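Local coordinates for protein tyrosyl-DNA phosphodiesterase 2 (Danio rerio, PDB 4F1H) that is a member of the endonuclease/exonuclease/phosphatase family, with a DNase I-like fold, and binds DNA and a magnesium ion in this structure, at residues Arg204-Phe209 / Ser239-Ile244. Numbering follows the deposited sequence.
Sequences RFDRIF and SDHWGI. With nucleotides of chain A.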
loop_
_atom_site.group_PDB
_atom_site.type_symbol
_atom_site.label_atom_id
_atom_site.label_comp_id
_atom_site.label_asym_id
_atom_site.label_seq_id
_atom_site.Cartn_x
_atom_site.Cartn_y
_atom_site.Cartn_z
ATOM N N ARG B 204 -0.905 -13.242 -1.432
ATOM C CA ARG B 204 -0.002 -13.078 -2.573
ATOM C C ARG B 204 1.341 -12.565 -2.036
ATOM O O ARG B 204 1.678 -11.402 -2.174
ATOM C CB ARG B 204 -0.590 -12.123 -3.622
ATOM C CG ARG B 204 0.233 -12.103 -4.945
ATOM C CD ARG B 204 -0.488 -11.350 -6.060
ATOM N NE ARG B 204 -0.478 -9.888 -5.862
ATOM C CZ ARG B 204 0.477 -9.063 -6.289
ATOM N NH1 ARG B 204 1.570 -9.533 -6.903
ATOM N NH2 ARG B 204 0.355 -7.765 -6.087
ATOM N N PHE B 205 2.094 -13.462 -1.414
ATOM C CA PHE B 205 3.348 -13.093 -0.725
ATOM C C PHE B 205 4.518 -13.023 -1.703
ATOM O O PHE B 205 5.454 -12.238 -1.512
ATOM C CB PHE B 205 3.673 -14.149 0.361
ATOM C CG PHE B 205 2.808 -14.055 1.604
ATOM C CD1 PHE B 205 2.143 -12.863 1.944
ATOM C CD2 PHE B 205 2.688 -15.161 2.443
ATOM C CE1 PHE B 205 1.356 -12.810 3.127
ATOM C CE2 PHE B 205 1.914 -15.107 3.589
ATOM C CZ PHE B 205 1.258 -13.911 3.933
ATOM N N ASP B 206 4.468 -13.859 -2.745
ATOM C CA ASP B 206 5.578 -13.960 -3.665
ATOM C C ASP B 206 5.291 -13.046 -4.824
ATOM O O ASP B 206 4.233 -13.164 -5.468
ATOM C CB ASP B 206 5.682 -15.423 -4.079
ATOM C CG ASP B 206 5.946 -16.299 -2.862
ATOM O OD1 ASP B 206 7.128 -16.340 -2.406
ATOM O OD2 ASP B 206 4.990 -16.866 -2.277
ATOM N N ARG B 207 6.218 -12.118 -5.074
ATOM C CA ARG B 207 6.009 -11.066 -6.065
ATOM C C ARG B 207 7.267 -10.787 -6.841
ATOM O O ARG B 207 8.375 -11.020 -6.346
ATOM C CB ARG B 207 5.531 -9.745 -5.416
ATOM C CG ARG B 207 4.303 -9.903 -4.492
ATOM C CD ARG B 207 3.762 -8.543 -4.026
ATOM N NE ARG B 207 2.577 -8.805 -3.218
ATOM C CZ ARG B 207 1.621 -7.918 -2.922
ATOM N NH1 ARG B 207 1.702 -6.653 -3.335
ATOM N NH2 ARG B 207 0.573 -8.319 -2.199
ATOM N N ILE B 208 7.086 -10.298 -8.066
ATOM C CA ILE B 208 8.200 -9.927 -8.952
ATOM C C ILE B 208 8.033 -8.470 -9.330
ATOM O O ILE B 208 6.934 -8.062 -9.793
ATOM C CB ILE B 208 8.158 -10.734 -10.261
ATOM C CG1 ILE B 208 8.120 -12.234 -9.948
ATOM C CG2 ILE B 208 9.319 -10.370 -11.168
ATOM C CD1 ILE B 208 7.795 -13.090 -11.191
ATOM N N PHE B 209 9.104 -7.689 -9.156
ATOM C CA PHE B 209 9.138 -6.254 -9.550
ATOM C C PHE B 209 10.096 -6.111 -10.722
ATOM O O PHE B 209 11.177 -6.716 -10.731
ATOM C CB PHE B 209 9.575 -5.366 -8.369
ATOM C CG PHE B 209 8.659 -5.455 -7.158
ATOM C CD1 PHE B 209 7.279 -5.616 -7.304
ATOM C CD2 PHE B 209 9.201 -5.412 -5.873
ATOM C CE1 PHE B 209 6.448 -5.712 -6.182
ATOM C CE2 PHE B 209 8.382 -5.486 -4.746
ATOM C CZ PHE B 209 7.002 -5.660 -4.906
ATOM N N SER B 239 6.507 -27.293 -1.297
ATOM C CA SER B 239 6.559 -26.244 -0.269
ATOM C C SER B 239 5.177 -25.821 0.172
ATOM O O SER B 239 4.205 -26.184 -0.479
ATOM C CB SER B 239 7.230 -25.036 -0.916
ATOM O OG SER B 239 7.362 -23.988 -0.002
ATOM N N ASP B 240 5.096 -25.048 1.264
ATOM C CA ASP B 240 3.822 -24.416 1.585
ATOM C C ASP B 240 3.499 -23.230 0.655
ATOM O O ASP B 240 2.356 -22.738 0.648
ATOM C CB ASP B 240 3.751 -24.017 3.069
ATOM C CG ASP B 240 4.801 -22.990 3.462
ATOM O OD1 ASP B 240 5.849 -22.841 2.773
ATOM O OD2 ASP B 240 4.579 -22.335 4.511
ATOM N N HIS B 241 4.498 -22.769 -0.107
ATOM C CA HIS B 241 4.281 -21.766 -1.152
ATOM C C HIS B 241 4.198 -22.423 -2.511
ATOM O O HIS B 241 4.836 -23.451 -2.731
ATOM C CB HIS B 241 5.479 -20.799 -1.228
ATOM C CG HIS B 241 5.614 -19.888 -0.053
ATOM N ND1 HIS B 241 5.447 -18.519 -0.165
ATOM C CD2 HIS B 241 5.988 -20.125 1.230
ATOM C CE1 HIS B 241 5.675 -17.950 1.013
ATOM N NE2 HIS B 241 5.987 -18.905 1.878
ATOM N N TRP B 242 3.491 -21.777 -3.439
ATOM C CA TRP B 242 3.607 -22.137 -4.842
ATOM C C TRP B 242 4.809 -21.370 -5.405
ATOM O O TRP B 242 5.153 -20.279 -4.910
ATOM C CB TRP B 242 2.338 -21.735 -5.581
ATOM C CG TRP B 242 1.053 -22.316 -5.019
ATOM C CD1 TRP B 242 -0.126 -21.655 -4.922
ATOM C CD2 TRP B 242 0.800 -23.661 -4.576
ATOM N NE1 TRP B 242 -1.095 -22.482 -4.429
ATOM C CE2 TRP B 242 -0.561 -23.726 -4.219
ATOM C CE3 TRP B 242 1.581 -24.805 -4.453
ATOM C CZ2 TRP B 242 -1.151 -24.903 -3.719
ATOM C CZ3 TRP B 242 0.989 -25.970 -3.977
ATOM C CH2 TRP B 242 -0.355 -26.003 -3.622
ATOM N N GLY B 243 5.494 -21.944 -6.399
ATOM C CA GLY B 243 6.553 -21.215 -7.062
ATOM C C GLY B 243 5.997 -20.365 -8.186
ATOM O O GLY B 243 4.877 -20.582 -8.650
ATOM N N ILE B 244 6.759 -19.356 -8.607
ATOM C CA ILE B 244 6.358 -18.549 -9.762
ATOM C C ILE B 244 7.323 -18.847 -10.904
ATOM O O ILE B 244 8.538 -18.755 -10.728
ATOM C CB ILE B 244 6.441 -17.047 -9.472
ATOM C CG1 ILE B 244 5.425 -16.656 -8.391
ATOM C CG2 ILE B 244 6.099 -16.226 -10.729
ATOM C CD1 ILE B 244 5.574 -15.196 -7.912
ATOM O OP3 DT A 1 7.734 -16.150 5.522
ATOM P P DT A 1 6.577 -16.947 5.009
ATOM O OP1 DT A 1 6.887 -18.272 4.493
ATOM O OP2 DT A 1 5.880 -16.258 3.866
ATOM O "O5'" DT A 1 5.522 -16.986 6.191
ATOM C "C5'" DT A 1 4.447 -17.936 6.087
ATOM C "C4'" DT A 1 3.635 -17.799 7.359
ATOM O "O4'" DT A 1 4.409 -18.445 8.407
ATOM C "C3'" DT A 1 3.353 -16.365 7.822
ATOM O "O3'" DT A 1 2.093 -16.344 8.520
ATOM C "C2'" DT A 1 4.486 -16.087 8.807
ATOM C "C1'" DT A 1 4.651 -17.467 9.442
ATOM N N1 DT A 1 5.990 -17.691 10.062
ATOM C C2 DT A 1 6.043 -17.918 11.423
ATOM O O2 DT A 1 5.038 -17.926 12.151
ATOM N N3 DT A 1 7.311 -18.104 11.909
ATOM C C4 DT A 1 8.509 -18.108 11.202
ATOM O O4 DT A 1 9.604 -18.305 11.762
ATOM C C5 DT A 1 8.360 -17.866 9.777
ATOM C C7 DT A 1 9.567 -17.798 8.892
ATOM C C6 DT A 1 7.134 -17.674 9.267
#
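Asp206 OD2 is gripped by two groups: it accepts a hydrogen bond from His241 ND1 at 2.7 Å and is also hydrogen-bonded to the hydroxyl of Thr186. The bond from the histidine is nearly straight, with an N-H...acceptor angle of 165°, and uses the syn lone pair of OD2. That oxygen lies in the ring plane of His241, whereas the carboxylate itself is turned 78° against the ring, so the imidazole is met at its edge by a carboxylate standing almost upright to it. On Asp206, chi1 of -61° sets CG anti to the carbonyl carbon and directs the carboxylate across the gap to the histidine.

The other nitrogen of the same ring faces the DNA: His241 NE2 donates a nearly straight bond to OP1 of the first nucleotide, DT1 of chain A, at 2.8 Å. Beside this phosphate, Phe205 CD2 packs 3.7 Å from OP2 of DT1, and it also approaches His241 CE1 at 4.3 Å. The backbone N of His241 is tied to Ser239 OG at 3.1 Å, an ST turn, which probably steadies the backbone leading into strand 243-249.

Farther along the strands, the CD1 methyl of Ile244 rests on the Asp206 backbone carbonyl, 3.4 Å from O, and on Asp206 CB, at 3.8 Å. The apolar pair is Ile208 CD1 with Ile244 CG2, 3.6 Å apart. Strands 202-211 and 243-249 belong to different sheets, and these side chains, with Ile6 of strand 4-10 against Ile208, contribute to the packing between them, as expected for the two-sheet sandwich of DNase I-like proteins.

Using both ring N-H groups fixes the rotation of His241, consistent with Asp206, itself held by Thr186, orienting the ring that binds the 5' phosphate of DT1.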